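Local atomic coordinates of PmbA-related protein (Thermotoga maritima, PDB entry 1VL4), a protein that is of unestablished function but belongs to the peptidase U62 family and may act as a metallopeptidase. Residues M116-G121 against V173-D178; G121-L126 against E200-P205; V151-Y156 against F181-A186. All blocks are in the same frame, centred on the assembly; numbering follows the deposited sequence. Where two conformers were deposited one is given.

Contact 1 of 3, residues M116-G121 against V173-D178; sequences METYVG and VESQMD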
loop_
_atom_site.group_PDB
_atom_site.type_symbol
_atom_site.label_atom_id
_atom_site.label_comp_id
_atom_site.label_asym_id
_atom_site.label_seq_id
_atom_site.Cartn_x
_atom_site.Cartn_y
_atom_site.Cartn_z
ATOM N N MET A 116 -22.014 -16.163 16.187
ATOM C CA MET A 116 -21.797 -16.453 14.764
ATOM C C MET A 116 -20.609 -17.413 14.584
ATOM O O MET A 116 -19.627 -17.350 15.352
ATOM C CB MET A 116 -21.641 -15.171 13.954
ATOM C CG MET A 116 -20.601 -14.267 14.453
ATOM S SD MET A 116 -20.300 -12.744 13.527
ATOM C CE MET A 116 -21.770 -11.790 13.931
ATOM N N GLU A 117 -20.724 -18.306 13.596
ATOM C CA GLU A 117 -19.732 -19.352 13.350
ATOM C C GLU A 117 -18.682 -18.841 12.376
ATOM O O GLU A 117 -18.706 -19.150 11.212
ATOM C CB GLU A 117 -20.365 -20.713 12.907
ATOM C CG GLU A 117 -19.334 -21.846 13.176
ATOM C CD GLU A 117 -19.644 -23.232 12.589
ATOM O OE1 GLU A 117 -20.277 -23.343 11.510
ATOM O OE2 GLU A 117 -19.178 -24.209 13.218
ATOM N N THR A 118 -17.788 -18.008 12.884
ATOM C CA THR A 118 -16.759 -17.362 12.098
ATOM C C THR A 118 -15.478 -18.190 12.135
ATOM O O THR A 118 -14.611 -17.970 11.331
ATOM C CB THR A 118 -16.476 -15.929 12.618
ATOM O OG1 THR A 118 -16.255 -15.953 14.047
ATOM C CG2 THR A 118 -17.672 -15.030 12.342
ATOM N N TYR A 119 -15.399 -19.166 13.033
ATOM C CA TYR A 119 -14.192 -19.984 13.126
ATOM C C TYR A 119 -14.612 -21.407 12.986
ATOM O O TYR A 119 -15.312 -21.919 13.837
ATOM C CB TYR A 119 -13.509 -19.763 14.467
ATOM C CG TYR A 119 -12.340 -20.677 14.644
ATOM C CD1 TYR A 119 -11.172 -20.490 13.873
ATOM C CD2 TYR A 119 -12.423 -21.798 15.451
ATOM C CE1 TYR A 119 -10.093 -21.370 14.004
ATOM C CE2 TYR A 119 -11.352 -22.681 15.565
ATOM C CZ TYR A 119 -10.195 -22.464 14.834
ATOM O OH TYR A 119 -9.117 -23.353 14.956
ATOM N N VAL A 120 -14.169 -22.054 11.930
ATOM C CA VAL A 120 -14.478 -23.476 11.734
ATOM C C VAL A 120 -13.328 -24.396 12.076
ATOM O O VAL A 120 -13.577 -25.434 12.611
ATOM C CB VAL A 120 -15.036 -23.710 10.317
ATOM C CG1 VAL A 120 -15.318 -25.180 10.056
ATOM C CG2 VAL A 120 -16.340 -22.894 10.164
ATOM N N GLY A 121 -12.086 -24.035 11.779
ATOM C CA GLY A 121 -10.946 -24.870 12.147
ATOM C C GLY A 121 -10.493 -25.886 11.113
ATOM O O GLY A 121 -9.601 -26.660 11.366
ATOM N N VAL A 173 -14.256 -8.905 25.430
ATOM C CA VAL A 173 -14.846 -9.594 24.271
ATOM C C VAL A 173 -13.736 -10.257 23.490
ATOM O O VAL A 173 -12.609 -9.796 23.519
ATOM C CB VAL A 173 -15.727 -8.589 23.355
ATOM C CG1 VAL A 173 -16.959 -8.147 24.110
ATOM C CG2 VAL A 173 -14.958 -7.397 22.838
ATOM N N GLU A 174 -14.041 -11.381 22.853
ATOM C CA GLU A 174 -13.032 -12.151 22.116
ATOM C C GLU A 174 -13.773 -12.774 20.963
ATOM O O GLU A 174 -14.937 -13.097 21.099
ATOM C CB GLU A 174 -12.384 -13.223 23.007
ATOM C CG GLU A 174 -11.405 -14.164 22.296
ATOM C CD GLU A 174 -12.041 -15.456 21.714
ATOM O OE1 GLU A 174 -13.147 -15.856 22.149
ATOM O OE2 GLU A 174 -11.410 -16.093 20.822
ATOM N N SER A 175 -13.143 -12.851 19.809
ATOM C CA SER A 175 -13.716 -13.585 18.669
ATOM C C SER A 175 -12.586 -14.203 17.848
ATOM O O SER A 175 -11.475 -13.693 17.831
ATOM C CB SER A 175 -14.506 -12.586 17.815
ATOM O OG SER A 175 -14.970 -13.141 16.602
ATOM N N GLN A 176 -12.830 -15.348 17.227
ATOM C CA GLN A 176 -11.871 -15.901 16.324
ATOM C C GLN A 176 -12.576 -16.127 15.038
ATOM O O GLN A 176 -13.824 -16.333 15.017
ATOM C CB GLN A 176 -11.322 -17.248 16.761
ATOM C CG GLN A 176 -10.643 -17.332 18.012
ATOM C CD GLN A 176 -10.022 -18.690 18.108
ATOM O OE1 GLN A 176 -9.007 -18.970 17.467
ATOM N NE2 GLN A 176 -10.685 -19.570 18.828
ATOM N N MET A 177 -11.847 -15.940 13.934
ATOM C CA MET A 177 -12.378 -16.079 12.555
ATOM C C MET A 177 -11.332 -16.817 11.725
ATOM O O MET A 177 -10.127 -16.561 11.867
ATOM C CB MET A 177 -12.719 -14.704 11.876
ATOM C CG MET A 177 -11.560 -13.944 11.285
ATOM S SD MET A 177 -10.598 -14.852 10.032
ATOM C CE MET A 177 -11.746 -14.856 8.584
ATOM N N ASP A 178 -11.788 -17.687 10.828
ATOM C CA ASP A 178 -10.914 -18.276 9.851
ATOM C C ASP A 178 -11.552 -18.274 8.450
ATOM O O ASP A 178 -12.723 -17.889 8.286
ATOM C CB ASP A 178 -10.393 -19.649 10.291
ATOM C CG ASP A 178 -11.433 -20.743 10.296
ATOM O OD1 ASP A 178 -12.656 -20.518 10.248
ATOM O OD2 ASP A 178 -10.974 -21.867 10.398
HETATM O O HOH W 1 -17.286 -15.041 16.531
#

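Contact 2 of 3, residues G121-L126 against E200-P205; sequences GRFEKL and ELARTP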
loop_
_atom_site.group_PDB
_atom_site.type_symbol
_atom_site.label_atom_id
_atom_site.label_comp_id
_atom_site.label_asym_id
_atom_site.label_seq_id
_atom_site.Cartn_x
_atom_site.Cartn_y
_atom_site.Cartn_z
ATOM N N GLY A 121 -12.086 -24.035 11.779
ATOM C CA GLY A 121 -10.946 -24.870 12.147
ATOM C C GLY A 121 -10.493 -25.886 11.113
ATOM O O GLY A 121 -9.601 -26.660 11.366
ATOM N N ARG A 122 -11.085 -25.900 9.937
ATOM C CA ARG A 122 -10.698 -26.890 8.955
ATOM C C ARG A 122 -9.512 -26.478 8.062
ATOM O O ARG A 122 -8.757 -27.338 7.654
ATOM C CB ARG A 122 -11.905 -27.315 8.136
ATOM C CG ARG A 122 -12.984 -28.004 9.016
ATOM C CD ARG A 122 -14.051 -28.673 8.216
ATOM N NE ARG A 122 -13.483 -29.664 7.316
ATOM C CZ ARG A 122 -13.114 -30.894 7.674
ATOM N NH1 ARG A 122 -13.237 -31.306 8.939
ATOM N NH2 ARG A 122 -12.604 -31.724 6.757
ATOM N N PHE A 123 -9.328 -25.189 7.778
ATOM C CA PHE A 123 -8.164 -24.781 6.947
ATOM C C PHE A 123 -6.863 -25.182 7.657
ATOM O O PHE A 123 -5.922 -25.656 7.024
ATOM C CB PHE A 123 -8.195 -23.252 6.611
ATOM C CG PHE A 123 -8.985 -22.927 5.387
ATOM C CD1 PHE A 123 -8.475 -23.235 4.128
ATOM C CD2 PHE A 123 -10.268 -22.352 5.488
ATOM C CE1 PHE A 123 -9.211 -22.985 2.981
ATOM C CE2 PHE A 123 -10.995 -22.091 4.360
ATOM C CZ PHE A 123 -10.493 -22.389 3.103
ATOM N N GLU A 124 -6.844 -25.008 8.984
ATOM C CA GLU A 124 -5.704 -25.326 9.866
ATOM C C GLU A 124 -5.257 -26.763 9.833
ATOM O O GLU A 124 -4.096 -27.054 10.093
ATOM C CB GLU A 124 -6.069 -25.067 11.332
ATOM C CG GLU A 124 -5.864 -23.662 11.758
ATOM C CD GLU A 124 -6.525 -23.402 13.098
ATOM O OE1 GLU A 124 -7.774 -23.289 13.138
ATOM O OE2 GLU A 124 -5.782 -23.333 14.108
ATOM N N LYS A 125 -6.190 -27.657 9.559
ATOM C CA LYS A 125 -5.898 -29.086 9.435
ATOM C C LYS A 125 -5.237 -29.531 8.127
ATOM O O LYS A 125 -4.695 -30.623 8.070
ATOM C CB LYS A 125 -7.209 -29.857 9.645
ATOM C CG LYS A 125 -7.682 -29.690 11.121
ATOM C CD LYS A 125 -8.671 -30.770 11.550
ATOM C CE LYS A 125 -10.093 -30.500 11.029
ATOM N NZ LYS A 125 -10.960 -29.938 12.107
ATOM N N LEU A 126 -5.291 -28.714 7.087
ATOM C CA LEU A 126 -4.714 -29.083 5.814
ATOM C C LEU A 126 -3.217 -29.111 5.895
ATOM O O LEU A 126 -2.608 -28.277 6.524
ATOM C CB LEU A 126 -5.072 -28.059 4.735
ATOM C CG LEU A 126 -6.513 -27.967 4.306
ATOM C CD1 LEU A 126 -6.596 -26.935 3.200
ATOM C CD2 LEU A 126 -7.057 -29.314 3.839
ATOM N N GLU A 200 -13.125 -17.767 -5.435
ATOM C CA GLU A 200 -14.131 -18.140 -4.423
ATOM C C GLU A 200 -13.540 -17.770 -3.034
ATOM O O GLU A 200 -12.338 -17.889 -2.802
ATOM C CB GLU A 200 -14.468 -19.635 -4.507
ATOM C CG GLU A 200 -15.481 -20.052 -5.627
ATOM C CD GLU A 200 -15.519 -21.594 -5.981
ATOM O OE1 GLU A 200 -15.040 -22.469 -5.192
ATOM O OE2 GLU A 200 -16.070 -21.910 -7.088
ATOM N N LEU A 201 -14.400 -17.249 -2.159
ATOM C CA LEU A 201 -14.100 -17.056 -0.706
ATOM C C LEU A 201 -14.811 -18.163 0.045
ATOM O O LEU A 201 -15.906 -18.577 -0.356
ATOM C CB LEU A 201 -14.585 -15.684 -0.258
ATOM C CG LEU A 201 -13.655 -14.578 -0.724
ATOM C CD1 LEU A 201 -14.430 -13.284 -0.951
ATOM C CD2 LEU A 201 -12.529 -14.378 0.277
ATOM N N ALA A 202 -14.158 -18.728 1.054
ATOM C CA ALA A 202 -14.703 -19.832 1.805
ATOM C C ALA A 202 -14.292 -19.803 3.286
ATOM O O ALA A 202 -13.201 -19.358 3.657
ATOM C CB ALA A 202 -14.249 -21.128 1.189
ATOM N N ARG A 203 -15.168 -20.350 4.112
ATOM C CA ARG A 203 -14.913 -20.578 5.542
ATOM C C ARG A 203 -14.229 -21.936 5.750
ATOM O O ARG A 203 -13.505 -22.173 6.729
ATOM C CB ARG A 203 -16.265 -20.514 6.271
ATOM C CG ARG A 203 -16.118 -20.489 7.752
ATOM C CD ARG A 203 -15.980 -19.154 8.339
ATOM N NE ARG A 203 -16.990 -18.130 7.954
ATOM C CZ ARG A 203 -16.772 -16.839 8.197
ATOM N NH1 ARG A 203 -15.698 -16.478 8.867
ATOM N NH2 ARG A 203 -17.622 -15.907 7.834
ATOM N N THR A 204 -14.459 -22.871 4.827
ATOM C CA THR A 204 -13.830 -24.179 4.924
ATOM C C THR A 204 -13.224 -24.589 3.551
ATOM O O THR A 204 -13.694 -24.124 2.526
ATOM C CB THR A 204 -14.881 -25.209 5.366
ATOM O OG1 THR A 204 -14.240 -26.452 5.679
ATOM C CG2 THR A 204 -15.846 -25.458 4.268
ATOM N N PRO A 205 -12.198 -25.454 3.548
ATOM C CA PRO A 205 -11.591 -25.842 2.288
ATOM C C PRO A 205 -12.572 -26.549 1.329
ATOM O O PRO A 205 -12.447 -26.443 0.109
ATOM C CB PRO A 205 -10.472 -26.785 2.707
ATOM C CG PRO A 205 -10.380 -26.713 4.133
ATOM C CD PRO A 205 -11.487 -26.018 4.712
HETATM O O HOH W 2 -11.878 -23.558 8.241
#

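Contact 3 of 3, residues V151-Y156 against F181-A186; sequences VPTVMY and FLFAMA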
loop_
_atom_site.group_PDB
_atom_site.type_symbol
_atom_site.label_atom_id
_atom_site.label_comp_id
_atom_site.label_asym_id
_atom_site.label_seq_id
_atom_site.Cartn_x
_atom_site.Cartn_y
_atom_site.Cartn_z
ATOM N N VAL A 151 -1.647 -18.865 -17.917
ATOM C CA VAL A 151 -2.353 -18.703 -16.656
ATOM C C VAL A 151 -1.445 -17.891 -15.734
ATOM O O VAL A 151 -0.635 -18.440 -14.985
ATOM C CB VAL A 151 -2.761 -20.077 -16.077
ATOM C CG1 VAL A 151 -3.615 -19.883 -14.851
ATOM C CG2 VAL A 151 -3.511 -20.895 -17.123
ATOM N N PRO A 152 -1.539 -16.562 -15.823
ATOM C CA PRO A 152 -0.454 -15.783 -15.235
ATOM C C PRO A 152 -0.431 -15.875 -13.715
ATOM O O PRO A 152 0.618 -15.717 -13.103
ATOM C CB PRO A 152 -0.789 -14.351 -15.666
ATOM C CG PRO A 152 -1.815 -14.507 -16.785
ATOM C CD PRO A 152 -2.560 -15.711 -16.459
ATOM N N THR A 153 -1.596 -16.106 -13.119
ATOM C CA THR A 153 -1.715 -16.156 -11.705
ATOM C C THR A 153 -2.712 -17.200 -11.234
ATOM O O THR A 153 -3.790 -17.332 -11.758
ATOM C CB THR A 153 -2.076 -14.756 -11.131
ATOM O OG1 THR A 153 -1.015 -13.850 -11.385
ATOM C CG2 THR A 153 -2.270 -14.793 -9.630
ATOM N N VAL A 154 -2.291 -17.945 -10.208
ATOM C CA VAL A 154 -3.208 -18.641 -9.299
ATOM C C VAL A 154 -2.753 -18.277 -7.897
ATOM O O VAL A 154 -1.551 -18.332 -7.563
ATOM C CB VAL A 154 -3.190 -20.169 -9.488
ATOM C CG1 VAL A 154 -3.946 -20.867 -8.388
ATOM C CG2 VAL A 154 -3.735 -20.563 -10.837
ATOM N N MET A 155 -3.695 -17.871 -7.089
ATOM C CA MET A 155 -3.397 -17.543 -5.720
ATOM C C MET A 155 -4.313 -18.237 -4.699
ATOM O O MET A 155 -5.532 -18.210 -4.788
ATOM C CB MET A 155 -3.416 -16.040 -5.545
ATOM C CG MET A 155 -2.703 -15.538 -4.287
ATOM S SD MET A 155 -3.170 -13.831 -3.963
ATOM C CE MET A 155 -2.767 -13.220 -5.655
ATOM N N TYR A 156 -3.662 -18.798 -3.682
ATOM C CA TYR A 156 -4.293 -19.419 -2.525
ATOM C C TYR A 156 -3.951 -18.595 -1.270
ATOM O O TYR A 156 -2.789 -18.224 -1.052
ATOM C CB TYR A 156 -3.762 -20.877 -2.378
ATOM C CG TYR A 156 -4.226 -21.548 -1.070
ATOM C CD1 TYR A 156 -3.524 -21.357 0.132
ATOM C CD2 TYR A 156 -5.394 -22.317 -1.032
ATOM C CE1 TYR A 156 -3.971 -21.903 1.337
ATOM C CE2 TYR A 156 -5.818 -22.889 0.134
ATOM C CZ TYR A 156 -5.106 -22.672 1.335
ATOM O OH TYR A 156 -5.571 -23.226 2.521
ATOM N N PHE A 181 -9.352 -18.402 0.409
ATOM C CA PHE A 181 -9.566 -17.748 -0.908
ATOM C C PHE A 181 -8.718 -18.533 -1.888
ATOM O O PHE A 181 -7.582 -18.960 -1.565
ATOM C CB PHE A 181 -9.096 -16.287 -0.709
ATOM C CG PHE A 181 -8.837 -15.483 -1.933
ATOM C CD1 PHE A 181 -9.871 -14.715 -2.501
ATOM C CD2 PHE A 181 -7.531 -15.332 -2.434
ATOM C CE1 PHE A 181 -9.616 -13.856 -3.622
ATOM C CE2 PHE A 181 -7.260 -14.509 -3.521
ATOM C CZ PHE A 181 -8.318 -13.735 -4.115
ATOM N N LEU A 182 -9.267 -18.796 -3.076
ATOM C CA LEU A 182 -8.534 -19.341 -4.167
ATOM C C LEU A 182 -8.963 -18.561 -5.393
ATOM O O LEU A 182 -10.166 -18.376 -5.611
ATOM C CB LEU A 182 -8.838 -20.812 -4.352
ATOM C CG LEU A 182 -8.050 -21.628 -5.363
ATOM C CD1 LEU A 182 -6.535 -21.522 -5.217
ATOM C CD2 LEU A 182 -8.483 -23.105 -5.321
ATOM N N PHE A 183 -7.969 -18.140 -6.178
ATOM C CA PHE A 183 -8.145 -17.214 -7.295
ATOM C C PHE A 183 -7.334 -17.760 -8.456
ATOM O O PHE A 183 -6.251 -18.326 -8.294
ATOM C CB PHE A 183 -7.670 -15.783 -6.928
ATOM C CG PHE A 183 -7.465 -14.821 -8.141
ATOM C CD1 PHE A 183 -8.531 -14.038 -8.610
ATOM C CD2 PHE A 183 -6.240 -14.696 -8.762
ATOM C CE1 PHE A 183 -8.381 -13.186 -9.649
ATOM C CE2 PHE A 183 -6.085 -13.846 -9.830
ATOM C CZ PHE A 183 -7.165 -13.067 -10.267
ATOM N N ALA A 184 -7.861 -17.580 -9.656
ATOM C CA ALA A 184 -7.133 -17.903 -10.865
ATOM C C ALA A 184 -7.415 -16.875 -11.951
ATOM O O ALA A 184 -8.542 -16.346 -12.042
ATOM C CB ALA A 184 -7.512 -19.281 -11.349
ATOM N N MET A 185 -6.395 -16.594 -12.756
ATOM C CA MET A 185 -6.533 -15.691 -13.913
ATOM C C MET A 185 -5.930 -16.357 -15.143
ATOM O O MET A 185 -4.784 -16.848 -15.099
ATOM C CB MET A 185 -5.863 -14.319 -13.651
ATOM C CG MET A 185 -6.218 -13.267 -14.730
ATOM S SD MET A 185 -4.783 -12.314 -15.224
ATOM C CE MET A 185 -5.002 -12.095 -16.985
ATOM N N ALA A 186 -6.696 -16.358 -16.236
ATOM C CA ALA A 186 -6.261 -16.952 -17.475
ATOM C C ALA A 186 -6.225 -15.924 -18.616
ATOM O O ALA A 186 -6.910 -14.917 -18.581
ATOM C CB ALA A 186 -7.125 -18.133 -17.812
#

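Contact 1 of 3, residues M116-G121 against V173-D178
The Tyr119 ring is flanked by Gln176 OE1 over one face and by the Gly121 backbone N over the opposite one, above the ring centre. The Gln176 side chain runs alongside the ring with its amide plane only 18° from the ring plane, while CB of Tyr119 and CB of Gln176 meet at 4.0 Å. Backbone C of Met177 lies at the ring edge. The Asp178 carboxylate approaches obliquely, its CG 3.6 Å from Tyr119 CD1. It is gripped by two consecutive amides: Val120 N reaches OD1 at 2.7 Å on a nearly straight path (171°), from above the carboxylate plane, and Gly121 N reaches OD2 at 2.8 Å on its syn side but tilted out of that plane. Asp178 CG lies between its own backbone N and carbonyl carbon (chi1 70°), which turns both oxygens to the loop.

Segment 116-121, itself no strand, runs beside strand 172-188 of the six-stranded antiparallel sheet, just past the point where its neighbour, strand 194-202, ends. Asp178 N donates to Thr118 O at 2.9 Å, and Met177 CA adds a CA-H...O contact to the same oxygen. The hydroxyl of Thr118 donates to Gln176 O at 2.6 Å and receives a bond from a water that also joins Ser175 OG. Arg203 NH1, from the loop beyond strand 194-202, bonds weakly to both Thr118 O and Asp178 O.

Contact 2 of 3, residues G121-L126 against E200-P205
Arg122 and Thr204 converge on one oxygen just beyond the second segment, OE1 of Glu206: Arg122 NE forms a salt bridge with it and Thr204 OG1 a hydrogen bond. The two side chains run alongside each other in the same direction, and Thr204 OG1 sits in plane at the edge of the guanidinium and 3.4 Å from Arg122 CD. The end of the arginine, turned at chi3 (58°), lies beside the threonine hydroxyl with NE directed to Glu206.

A second polar link is relayed by a water, which donates to Arg203 O at 2.6 Å and accepts from Phe123 N at 3.1 Å. The rest of the contact is apolar. Pro205 CD stands 3.8 Å from the Phe123 ring centroid, only 5° off the normal, a CH-pi contact square over the face; Pro205 N lies over the same ring, displaced toward the rim. Arg203 O meets the ring edge, and Ala202 CB lies 4.4 Å from Phe123 CZ. Leu126 CD1 touches Pro205 CG at 3.9 Å. The helically wound backbone of 122-125, with Leu126 N bonded three residues back to Phe123 O, sets Arg122, Phe123 and Leu126 all against Pro205.

The contact therefore joins the loop ahead of helix 128-143 to the end of strand 194-202. Phe123 also packs on Tyr156 of strand 148-167 and on Leu208. Because no hydrogen bond passes directly between the segments, their polar coupling runs through the water and the Glu206 carboxylate; that carboxylate probably offsets the charge of Arg122 and orients the Thr204 hydroxyl, while Phe123, Leu126 and Pro205 supply the apolar adhesion.

Contact 3 of 3, residues V151-Y156 against F181-A186
Phe181 meets Met155 at the ring edge, its CE2 4.2 Å from Met155 SD. Leu182 faces the other side of the sheet in a non-hydrogen-bonded pair with Tyr156; Leu182 CD1 lies over the neighbouring strand, near Met155 O and at the Tyr156 ring edge, 4.0 Å from Tyr156 CB, while also reaching Val154 CG1. At Phe183 the chain returns to a hydrogen-bonded pair: Met155 N donates to Phe183 O at 2.9 Å, and Phe183 N to Met155 O at 2.8 Å, the latter noticeably bent (141°) though lying in the carbonyl plane. The ring of Phe183 presents its edge to Thr153 CG2 at 3.9 Å. Ala184 pairs with Val154, Ala184 CB against Val154 CG2 at 4.0 Å, on the side of Leu182. Met185 N then donates to Thr153 O at 2.9 Å, but Pro152 N has no hydrogen to offer Met185 O. The methionine end crosses Pro152 at about a right angle, with Met185 CE 4.0 Å from Pro152 CG. Ala186 lies opposite Val151, which gives the register of a beta bulge at Pro152-Thr153 opposite Met185.

Leu182 and Ala184 pack on helix 210-223, Val154 and Tyr156 on helix 128-143. With axes 174° apart, the segments form part of the long antiparallel beta hairpin of strands 148-167 and 172-188, backed on one face by helices.

Overall arrangement
From the N terminus, the chain leaves helix 84-93 and enters the loop that supplies the first segments of contacts 1 and 2, which share Gly121. After helix 128-143, strand 148-167 provides 151-156; strand 172-188 then closes contact 1 through 173-178 and contact 3 through 181-186. Strand 194-202 and its exit finally close contact 2. Contact 3 is therefore nested within the loop closed by contact 2, while contact 1 crosses both. All three reach the same antiparallel sheet: contact 3 joins two neighbouring strands within it, and contacts 1 and 2, their centres about 12 Å apart, fasten the connecting loop to the strands 172-188 and 194-202.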